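Local coordinates for protein rusticyanin (Thiobacillus ferrooxidans, PDB 2CAL) that carries electrons from cytochrome c552 to the A-type oxidase in the periplasm, using a single bound copper ion, at residues Pro51-Glu54 / Lys59-Thr62; Pro93-Met98 / Gly146-Ile151; Val30-Ser33 / His38-Ala41. The protein carries 1 engineered substitution. One frame throughout, in Å; residues are numbered along the deposited sequence.

Interaction 1 (Pro51-Glu54 / Lys59-Thr62); sequences PSFE and KNPT
Asn60 meets Phe53 at about a right angle, its amide plane turned 70° from the phenyl ring, and OD1 lies at the ring edge. CG of Asn60 stands beside its backbone N (chi1 -61°), which swings the amide back toward the strand. There OD1 of Asn60 accepts a hydrogen bond from Phe53 N at 2.9 Å, the donor tilted out of the carbonyl plane. The return bond, Asn60 N to Phe53 O at 2.8 Å, is nearly straight, and Lys59 CA adds a weaker C-H...O contact to that oxygen. One residue along, Glu54 and Lys59 form an antiparallel non-hydrogen-bonded pair. The Glu54 chain bends at chi2, bringing OE2 to 3.9 Å from CG of Lys59, a methylene and not the ammonium group. Ser52 packs CB against that CG at 3.8 Å; its OG is hydrogen-bonded to Pro49 O, with Glu54 OE2 within reach of the same proton. Asparagine suits this place: its amide oxygen replaces a backbone acceptor where regular pairing stops, and it tolerates the left-handed backbone conformation better than most residues. Both backbone polar groups of Phe53 are thereby satisfied, which probably helps fix its ring near the copper ligands Met147 and Cys137.

Interaction 2 (Pro93-Met98 / Gly146-Ile151); sequences PPYAVM and GMFGKI. With CU1 (copper (I) ion), chain B.
Phe148 CG sits between its own backbone N and carbonyl carbon (chi1 68°), while the Tyr95 ring leans to the side of its backbone N (chi1 -59°); these two settings bring the rings together. The edge of Tyr95 points at the face of Phe148 in a T-shaped pair, with centroids 5.2 Å apart and planes at 68°. CE1 of Tyr95 makes the closest touch, 3.6 Å from CG of Phe148, over the rim of the ring and not its centre. Pro93 meets the far end of the same ring: its CB comes within 3.7 Å of Phe148 CZ, approaching obliquely. Proline suits this spot because its compact ring offers apolar CB and CG to the aromatic carbons CZ and CE2, and its CA also lies against one face of Tyr95.

In the cupredoxin fold of this blue copper protein, the strand carrying Phe148 follows directly on the loop that supplies the methionine ligand, and the aromatic pair joins the 93-98 loop to that strand's sheet. Met147 points away from Pro93-Met98, its chain extended beyond CG, and its SD binds the copper ion at 2.5 Å. His84 and Cys137 are the other two ligands in this structure, in which Met142, at a position that probably also binds copper in the native protein, is an engineered residue. Adjacent residues thus serve opposite directions, a soft thioether for the metal and an aromatic ring for the loop.

The Tyr95 hydroxyl is hydrogen-bonded to Lys91 O, which pins the end of the ring remote from its backbone. Tyr134 and Val136 of strand 131-136 pack against Tyr95 as well.

Interaction 3 (Val30-Ser33 / His38-Ala41); sequences VTYS and HVVA
Tyr32 lays one face of its ring over the CG2 methyl of Val39, which sits 4.0 Å from the ring centroid and 26° off the ring normal. This is a CH-pi contact displaced toward the hydroxyl-bearing side, where CG2 comes 3.7 Å from CZ. The two side chains run at about a right angle. With CG1 anti to the valine N (chi1 177°), CG2 is left beside that N to meet the ring, while CG1 reaches 3.8 Å from Tyr32 OH. CE2 of Tyr32 serves both neighbours: its face meets CG2, and at the ring edge it lies 3.5 Å from His38 O.

Tyrosine suits the place because it joins a broad apolar face to a polar end. Its buried hydroxyl is hydrogen-bonded to OD2 of Asp21, which also accepts the backbone N-H of Val40, so one carboxylate oxygen tethers both sides of the contact. Replacing the tyrosine here by alanine is likely to open a gap over Val39 and to leave Asp21 OD2 with the Val40 N-H but without its hydroxyl partner.

Val55, Leu63 and Ile65 also pack on Tyr32. Strands 29-31 and 36-43 belong to different sheets, and the ring bridges the apolar interior between them, as is typical of the beta sandwich of cupredoxins.

Interaction 3 comes first along the chain, closing the short connection from strand 29-31 to strand 36-43 and so crossing from one sheet to the other. Strand 36-43 then pairs with strand 53-55, where interaction 1 closes a tight hairpin before the chain returns as strand 62-65 to the sheet that holds strand 29-31; Thr62 there probably hydrogen-bonds to Val30, linking it to interaction 3. Interaction 2 spans 47 residues, joining the 93-98 loop to strand 148-153. The three loops follow in series, without nesting or crossing. In space, interactions 1 and 2 touch beside the copper site, where Phe53 packs against Met147, while interactions 2 and 3 lie about 20 Å apart between centres.

Interaction 1 (Pro51-Glu54 / Lys59-Thr62)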
ATOM      1  N   PRO A  51       2.016   7.622 -11.251  1.00 14.96           N
ATOM      2  CA  PRO A  51       2.304   6.793 -10.095  1.00 13.81           C
ATOM      3  C   PRO A  51       1.046   6.363  -9.382  1.00 13.65           C
ATOM      4  O   PRO A  51       0.117   7.136  -9.139  1.00 17.75           O
ATOM      5  CB  PRO A  51       3.150   7.737  -9.202  1.00 15.01           C
ATOM      6  CG  PRO A  51       2.474   9.056  -9.423  1.00 16.61           C
ATOM      7  CD  PRO A  51       1.986   9.066 -10.840  1.00 15.53           C
ATOM      8  N   SER A  52       0.983   5.106  -8.963  1.00 13.33           N
ATOM      9  CA  SER A  52      -0.217   4.562  -8.303  1.00 13.04           C
ATOM     10  C   SER A  52       0.144   3.332  -7.514  1.00 12.09           C
ATOM     11  O   SER A  52       1.176   2.672  -7.712  1.00 12.00           O
ATOM     12  CB  SER A  52      -1.318   4.223  -9.296  1.00 15.32           C
ATOM     13  OG  SER A  52      -0.947   3.074 -10.107  1.00 15.31           O
ATOM     14  N   PHE A  53      -0.735   2.979  -6.571  1.00 11.85           N
ATOM     15  CA  PHE A  53      -0.756   1.699  -5.894  1.00 11.67           C
ATOM     16  C   PHE A  53      -1.856   0.798  -6.494  1.00 11.27           C
ATOM     17  O   PHE A  53      -2.940   1.334  -6.792  1.00 13.27           O
ATOM     18  CB  PHE A  53      -1.087   1.856  -4.399  1.00 11.77           C
ATOM     19  CG  PHE A  53      -0.076   2.638  -3.584  1.00 11.28           C
ATOM     20  CD1 PHE A  53       1.113   2.043  -3.191  1.00 11.83           C
ATOM     21  CD2 PHE A  53      -0.340   3.956  -3.203  1.00 12.27           C
ATOM     22  CE1 PHE A  53       2.004   2.745  -2.366  1.00 12.29           C
ATOM     23  CE2 PHE A  53       0.518   4.647  -2.374  1.00 11.96           C
ATOM     24  CZ  PHE A  53       1.689   4.031  -1.960  1.00 11.67           C
ATOM     25  N   GLU A  54      -1.565  -0.483  -6.587  1.00 10.97           N
ATOM     26  CA  GLU A  54      -2.593  -1.451  -6.955  1.00 11.24           C
ATOM     27  C   GLU A  54      -2.851  -2.346  -5.737  1.00 11.14           C
ATOM     28  O   GLU A  54      -1.925  -2.848  -5.073  1.00 12.11           O
ATOM     29  CB  GLU A  54      -2.166  -2.283  -8.169  1.00 11.80           C
ATOM     30  CG  GLU A  54      -2.383  -1.555  -9.504  1.00 13.07           C
ATOM     31  CD  GLU A  54      -1.499  -0.322  -9.657  1.00 11.44           C
ATOM     32  OE1 GLU A  54      -0.254  -0.421  -9.676  1.00 12.40           O
ATOM     33  OE2 GLU A  54      -2.159   0.730  -9.801  1.00 13.06           O
ATOM     34  N   LYS A  59      -6.651   0.237  -9.105  1.00 12.89           N
ATOM     35  CA  LYS A  59      -5.815   1.432  -8.937  1.00 12.97           C
ATOM     36  C   LYS A  59      -6.336   2.285  -7.788  1.00 11.03           C
ATOM     37  O   LYS A  59      -7.462   2.798  -7.813  1.00 12.78           O
ATOM     38  CB  LYS A  59      -5.783   2.262 -10.231  1.00 15.42           C
ATOM     39  CG  LYS A  59      -4.916   3.510 -10.192  1.00 18.51           C
ATOM     40  CD  LYS A  59      -5.075   4.464 -11.384  1.00 22.70           C
ATOM     41  CE  LYS A  59      -6.168   5.477 -11.095  1.00 30.10           C
ATOM     42  NZ  LYS A  59      -5.641   6.870 -10.974  1.00 45.25           N
ATOM     43  N   ASN A  60      -5.473   2.504  -6.791  1.00 11.69           N
ATOM     44  CA  ASN A  60      -5.761   3.345  -5.617  1.00 12.10           C
ATOM     45  C   ASN A  60      -7.157   3.164  -5.061  1.00 11.34           C
ATOM     46  O   ASN A  60      -7.867   4.154  -4.778  1.00 12.87           O
ATOM     47  CB  ASN A  60      -5.503   4.808  -5.969  1.00 13.17           C
ATOM     48  CG  ASN A  60      -4.106   5.136  -6.375  1.00 12.64           C
ATOM     49  OD1 ASN A  60      -3.114   4.510  -5.922  1.00 13.46           O
ATOM     50  ND2 ASN A  60      -3.933   6.103  -7.264  1.00 15.25           N
ATOM     51  N   PRO A  61      -7.636   1.943  -4.868  1.00 12.17           N
ATOM     52  CA  PRO A  61      -9.005   1.774  -4.412  1.00 12.29           C
ATOM     53  C   PRO A  61      -9.160   2.201  -2.974  1.00 11.67           C
ATOM     54  O   PRO A  61      -8.228   2.235  -2.156  1.00 12.16           O
ATOM     55  CB  PRO A  61      -9.224   0.265  -4.582  1.00 13.69           C
ATOM     56  CG  PRO A  61      -7.867  -0.303  -4.292  1.00 13.03           C
ATOM     57  CD  PRO A  61      -6.916   0.666  -4.976  1.00 11.85           C
ATOM     58  N   THR A  62     -10.402   2.506  -2.615  1.00 12.61           N
ATOM     59  CA  THR A  62     -10.705   2.751  -1.212  1.00 12.73           C
ATOM     60  C   THR A  62     -10.876   1.416  -0.490  1.00 12.30           C
ATOM     61  O   THR A  62     -11.588   0.515  -0.944  1.00 14.00           O
ATOM     62  CB  THR A  62     -11.972   3.593  -1.084  1.00 14.39           C
ATOM     63  OG1 THR A  62     -11.688   4.872  -1.699  1.00 15.04           O
ATOM     64  CG2 THR A  62     -12.396   3.802   0.358  1.00 15.05           C
TER

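Interaction 2 (Pro93-Met98 / Gly146-Ile151)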
ATOM      1  N   PRO A  93      -5.530  14.379   1.237  1.00 14.31           N
ATOM      2  CA  PRO A  93      -5.018  15.204   0.132  1.00 14.77           C
ATOM      3  C   PRO A  93      -5.607  16.593   0.111  1.00 15.45           C
ATOM      4  O   PRO A  93      -6.604  16.844   0.798  1.00 17.16           O
ATOM      5  CB  PRO A  93      -5.477  14.372  -1.080  1.00 17.48           C
ATOM      6  CG  PRO A  93      -6.788  13.755  -0.608  1.00 16.00           C
ATOM      7  CD  PRO A  93      -6.467  13.302   0.780  1.00 15.03           C
ATOM      8  N   PRO A  94      -5.055  17.533  -0.671  1.00 18.12           N
ATOM      9  CA  PRO A  94      -3.919  17.301  -1.560  1.00 16.25           C
ATOM     10  C   PRO A  94      -2.624  17.269  -0.778  1.00 15.59           C
ATOM     11  O   PRO A  94      -2.484  17.901   0.264  1.00 16.00           O
ATOM     12  CB  PRO A  94      -3.951  18.509  -2.508  1.00 18.29           C
ATOM     13  CG  PRO A  94      -4.502  19.599  -1.683  1.00 21.50           C
ATOM     14  CD  PRO A  94      -5.505  18.934  -0.778  1.00 18.56           C
ATOM     15  N   TYR A  95      -1.636  16.538  -1.274  1.00 13.98           N
ATOM     16  CA  TYR A  95      -0.300  16.436  -0.697  1.00 13.89           C
ATOM     17  C   TYR A  95       0.689  17.315  -1.433  1.00 14.19           C
ATOM     18  O   TYR A  95       0.661  17.418  -2.665  1.00 15.03           O
ATOM     19  CB  TYR A  95       0.146  14.953  -0.780  1.00 14.59           C
ATOM     20  CG  TYR A  95      -0.813  14.048  -0.034  1.00 13.21           C
ATOM     21  CD1 TYR A  95      -1.732  13.224  -0.699  1.00 14.21           C
ATOM     22  CD2 TYR A  95      -0.813  14.029   1.347  1.00 13.73           C
ATOM     23  CE1 TYR A  95      -2.607  12.423   0.023  1.00 13.95           C
ATOM     24  CE2 TYR A  95      -1.673  13.239   2.107  1.00 13.12           C
ATOM     25  CZ  TYR A  95      -2.545  12.423   1.394  1.00 13.16           C
ATOM     26  OH  TYR A  95      -3.445  11.629   2.081  1.00 14.30           O
ATOM     27  N   ALA A  96       1.574  17.914  -0.647  1.00 13.48           N
ATOM     28  CA  ALA A  96       2.685  18.682  -1.159  1.00 14.66           C
ATOM     29  C   ALA A  96       3.684  17.789  -1.860  1.00 13.93           C
ATOM     30  O   ALA A  96       3.674  16.563  -1.655  1.00 14.66           O
ATOM     31  CB  ALA A  96       3.359  19.439   0.000  1.00 15.98           C
ATOM     32  N   VAL A  97       4.570  18.365  -2.682  1.00 16.21           N
ATOM     33  CA  VAL A  97       5.682  17.613  -3.286  1.00 14.90           C
ATOM     34  C   VAL A  97       6.458  16.861  -2.228  1.00 15.87           C
ATOM     35  O   VAL A  97       6.857  15.697  -2.421  1.00 15.95           O
ATOM     36  CB  VAL A  97       6.579  18.576  -4.096  1.00 17.41           C
ATOM     37  CG1 VAL A  97       7.920  17.951  -4.407  1.00 19.21           C
ATOM     38  CG2 VAL A  97       5.830  19.016  -5.352  1.00 19.32           C
ATOM     39  N   MET A  98       6.721  17.475  -1.081  1.00 16.30           N
ATOM     40  CA  MET A  98       7.233  16.782   0.105  1.00 16.42           C
ATOM     41  C   MET A  98       6.090  16.623   1.080  1.00 16.18           C
ATOM     42  O   MET A  98       5.842  17.525   1.872  1.00 16.48           O
ATOM     43  CB  MET A  98       8.514  17.410   0.652  0.36 16.82           C
ATOM     44  CG  MET A  98       9.704  16.892  -0.171  0.36 13.32           C
ATOM     45  SD  MET A  98      11.290  17.484   0.428  0.36 11.42           S
ATOM     46  CE  MET A  98      12.392  16.573  -0.669  0.36 15.63           C
ATOM     47  N   GLY A 146      -0.834  11.802  -7.432  1.00 15.85           N
ATOM     48  CA  GLY A 146      -1.931  10.840  -7.349  1.00 15.27           C
ATOM     49  C   GLY A 146      -1.580   9.536  -6.686  1.00 12.96           C
ATOM     50  O   GLY A 146      -2.447   8.639  -6.660  1.00 13.77           O
ATOM     51  N   MET A 147      -0.374   9.362  -6.142  1.00 12.09           N
ATOM     52  CA  MET A 147      -0.011   8.078  -5.555  1.00 12.08           C
ATOM     53  C   MET A 147      -0.417   7.964  -4.081  1.00 11.91           C
ATOM     54  O   MET A 147       0.351   8.110  -3.119  1.00 11.86           O
ATOM     55  CB  MET A 147       1.480   7.798  -5.712  1.00 12.69           C
ATOM     56  CG  MET A 147       1.819   6.340  -5.416  1.00 13.64           C
ATOM     57  SD  MET A 147       3.506   5.885  -5.909  1.00 12.46           S
ATOM     58  CE  MET A 147       3.492   4.095  -5.510  1.00 15.53           C
ATOM     59  N   PHE A 148      -1.736   7.738  -3.927  1.00 12.34           N
ATOM     60  CA  PHE A 148      -2.361   7.619  -2.601  1.00 11.62           C
ATOM     61  C   PHE A 148      -3.738   7.005  -2.796  1.00 11.56           C
ATOM     62  O   PHE A 148      -4.331   7.134  -3.875  1.00 12.51           O
ATOM     63  CB  PHE A 148      -2.470   8.989  -1.858  1.00 12.04           C
ATOM     64  CG  PHE A 148      -3.440   9.967  -2.481  1.00 12.69           C
ATOM     65  CD1 PHE A 148      -2.964  10.872  -3.454  1.00 13.83           C
ATOM     66  CD2 PHE A 148      -4.787  10.012  -2.168  1.00 14.53           C
ATOM     67  CE1 PHE A 148      -3.833  11.749  -4.043  1.00 16.52           C
ATOM     68  CE2 PHE A 148      -5.654  10.920  -2.746  1.00 16.31           C
ATOM     69  CZ  PHE A 148      -5.166  11.772  -3.701  1.00 18.30           C
ATOM     70  N   GLY A 149      -4.253   6.451  -1.695  1.00 12.23           N
ATOM     71  CA  GLY A 149      -5.665   6.043  -1.650  1.00 12.55           C
ATOM     72  C   GLY A 149      -6.202   6.156  -0.234  1.00 12.35           C
ATOM     73  O   GLY A 149      -5.463   6.563   0.713  1.00 12.45           O
ATOM     74  N   LYS A 150      -7.461   5.840  -0.047  1.00 12.49           N
ATOM     75  CA  LYS A 150      -8.250   6.077   1.160  1.00 12.16           C
ATOM     76  C   LYS A 150      -8.553   4.741   1.842  1.00 11.53           C
ATOM     77  O   LYS A 150      -8.775   3.721   1.143  1.00 12.56           O
ATOM     78  CB  LYS A 150      -9.535   6.812   0.865  1.00 13.37           C
ATOM     79  CG  LYS A 150     -10.344   7.207   2.124  1.00 15.04           C
ATOM     80  CD  LYS A 150     -11.388   8.226   1.800  1.00 22.00           C
ATOM     81  CE  LYS A 150     -12.822   7.889   1.947  1.00 34.44           C
ATOM     82  N   ILE A 151      -8.572   4.745   3.169  1.00 12.12           N
ATOM     83  CA  ILE A 151      -8.965   3.622   4.006  1.00 11.47           C
ATOM     84  C   ILE A 151     -10.056   4.072   4.972  1.00 12.80           C
ATOM     85  O   ILE A 151      -9.884   5.091   5.659  1.00 14.44           O
ATOM     86  CB  ILE A 151      -7.777   3.025   4.798  1.00 12.09           C
ATOM     87  CG1 ILE A 151      -6.572   2.722   3.901  1.00 12.70           C
ATOM     88  CG2 ILE A 151      -8.206   1.821   5.644  1.00 12.73           C
ATOM     89  CD1 ILE A 151      -5.317   2.371   4.626  1.00 14.26           C
TER
HETATM   90 CU   CU1 B1156       5.776   6.263  -4.927  0.75 15.04          CU

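Interaction 3 (Val30-Ser33 / His38-Ala41)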
ATOM      1  N   VAL A  30     -12.559  -1.854  -2.237  1.00 13.13           N
ATOM      2  CA  VAL A  30     -12.148  -3.197  -1.838  1.00 13.17           C
ATOM      3  C   VAL A  30     -12.553  -3.424  -0.363  1.00 12.77           C
ATOM      4  O   VAL A  30     -12.041  -2.698   0.501  1.00 12.73           O
ATOM      5  CB  VAL A  30     -10.657  -3.497  -2.020  1.00 13.54           C
ATOM      6  CG1 VAL A  30     -10.293  -4.924  -1.619  1.00 13.82           C
ATOM      7  CG2 VAL A  30     -10.202  -3.235  -3.468  1.00 15.60           C
ATOM      8  N   THR A  31     -13.427  -4.383  -0.110  1.00 14.45           N
ATOM      9  CA  THR A  31     -13.977  -4.581   1.254  1.00 14.07           C
ATOM     10  C   THR A  31     -13.405  -5.825   1.902  1.00 13.01           C
ATOM     11  O   THR A  31     -13.446  -6.904   1.284  1.00 14.17           O
ATOM     12  CB  THR A  31     -15.518  -4.663   1.165  1.00 14.42           C
ATOM     13  OG1 THR A  31     -16.046  -3.403   0.699  1.00 15.92           O
ATOM     14  CG2 THR A  31     -16.176  -4.869   2.519  1.00 16.87           C
ATOM     15  N   TYR A  32     -12.931  -5.729   3.106  1.00 12.61           N
ATOM     16  CA  TYR A  32     -12.320  -6.785   3.894  1.00 13.12           C
ATOM     17  C   TYR A  32     -13.217  -7.214   5.067  1.00 13.53           C
ATOM     18  O   TYR A  32     -14.088  -6.448   5.466  1.00 15.34           O
ATOM     19  CB  TYR A  32     -10.947  -6.366   4.447  1.00 12.96           C
ATOM     20  CG  TYR A  32      -9.982  -5.955   3.351  1.00 12.48           C
ATOM     21  CD1 TYR A  32      -9.967  -4.740   2.740  1.00 11.44           C
ATOM     22  CD2 TYR A  32      -9.022  -6.906   2.895  1.00 12.28           C
ATOM     23  CE1 TYR A  32      -9.078  -4.395   1.737  1.00 12.16           C
ATOM     24  CE2 TYR A  32      -8.123  -6.573   1.869  1.00 11.77           C
ATOM     25  CZ  TYR A  32      -8.157  -5.332   1.313  1.00 11.87           C
ATOM     26  OH  TYR A  32      -7.306  -4.956   0.300  1.00 12.35           O
ATOM     27  N   SER A  33     -13.018  -8.437   5.537  1.00 13.21           N
ATOM     28  CA  SER A  33     -13.858  -9.017   6.588  1.00 13.77           C
ATOM     29  C   SER A  33     -13.071 -10.074   7.315  1.00 14.15           C
ATOM     30  O   SER A  33     -12.151 -10.693   6.805  1.00 14.94           O
ATOM     31  CB  SER A  33     -15.132  -9.593   5.998  1.00 15.82           C
ATOM     32  OG  SER A  33     -14.812 -10.544   4.991  1.00 17.06           O
ATOM     33  N   HIS A  38      -6.038  -9.423   5.129  1.00 12.42           N
ATOM     34  CA  HIS A  38      -4.733  -9.442   4.441  1.00 12.11           C
ATOM     35  C   HIS A  38      -4.793  -8.548   3.228  1.00 11.32           C
ATOM     36  O   HIS A  38      -5.464  -8.864   2.249  1.00 12.62           O
ATOM     37  CB  HIS A  38      -4.389 -10.893   4.087  1.00 13.31           C
ATOM     38  CG  HIS A  38      -4.529 -11.794   5.292  1.00 14.77           C
ATOM     39  ND1 HIS A  38      -3.455 -12.167   6.101  1.00 15.18           N
ATOM     40  CD2 HIS A  38      -5.584 -12.433   5.831  1.00 14.69           C
ATOM     41  CE1 HIS A  38      -3.869 -12.957   7.097  1.00 15.08           C
ATOM     42  NE2 HIS A  38      -5.186 -13.125   6.939  1.00 15.40           N
ATOM     43  N   VAL A  39      -4.148  -7.387   3.329  1.00 10.80           N
ATOM     44  CA  VAL A  39      -4.063  -6.383   2.278  1.00 11.02           C
ATOM     45  C   VAL A  39      -2.738  -6.594   1.531  1.00 10.78           C
ATOM     46  O   VAL A  39      -1.686  -6.541   2.189  1.00 12.20           O
ATOM     47  CB  VAL A  39      -4.107  -4.982   2.875  1.00 11.33           C
ATOM     48  CG1 VAL A  39      -3.946  -3.935   1.765  1.00 13.30           C
ATOM     49  CG2 VAL A  39      -5.398  -4.747   3.662  1.00 13.49           C
ATOM     50  N   VAL A  40      -2.814  -6.790   0.223  1.00 10.56           N
ATOM     51  CA  VAL A  40      -1.542  -6.913  -0.539  1.00 11.22           C
ATOM     52  C   VAL A  40      -1.548  -5.800  -1.567  1.00 10.55           C
ATOM     53  O   VAL A  40      -2.343  -5.766  -2.513  1.00 11.59           O
ATOM     54  CB  VAL A  40      -1.358  -8.309  -1.154  1.00 11.58           C
ATOM     55  CG1 VAL A  40       0.026  -8.359  -1.817  1.00 12.36           C
ATOM     56  CG2 VAL A  40      -1.501  -9.403  -0.102  1.00 12.33           C
ATOM     57  N   ALA A  41      -0.613  -4.860  -1.355  1.00 11.31           N
ATOM     58  CA  ALA A  41      -0.480  -3.691  -2.199  1.00 10.93           C
ATOM     59  C   ALA A  41       0.835  -3.684  -2.963  1.00 10.40           C
ATOM     60  O   ALA A  41       1.845  -4.147  -2.434  1.00 11.05           O
ATOM     61  CB  ALA A  41      -0.501  -2.424  -1.318  1.00 12.15           C
TER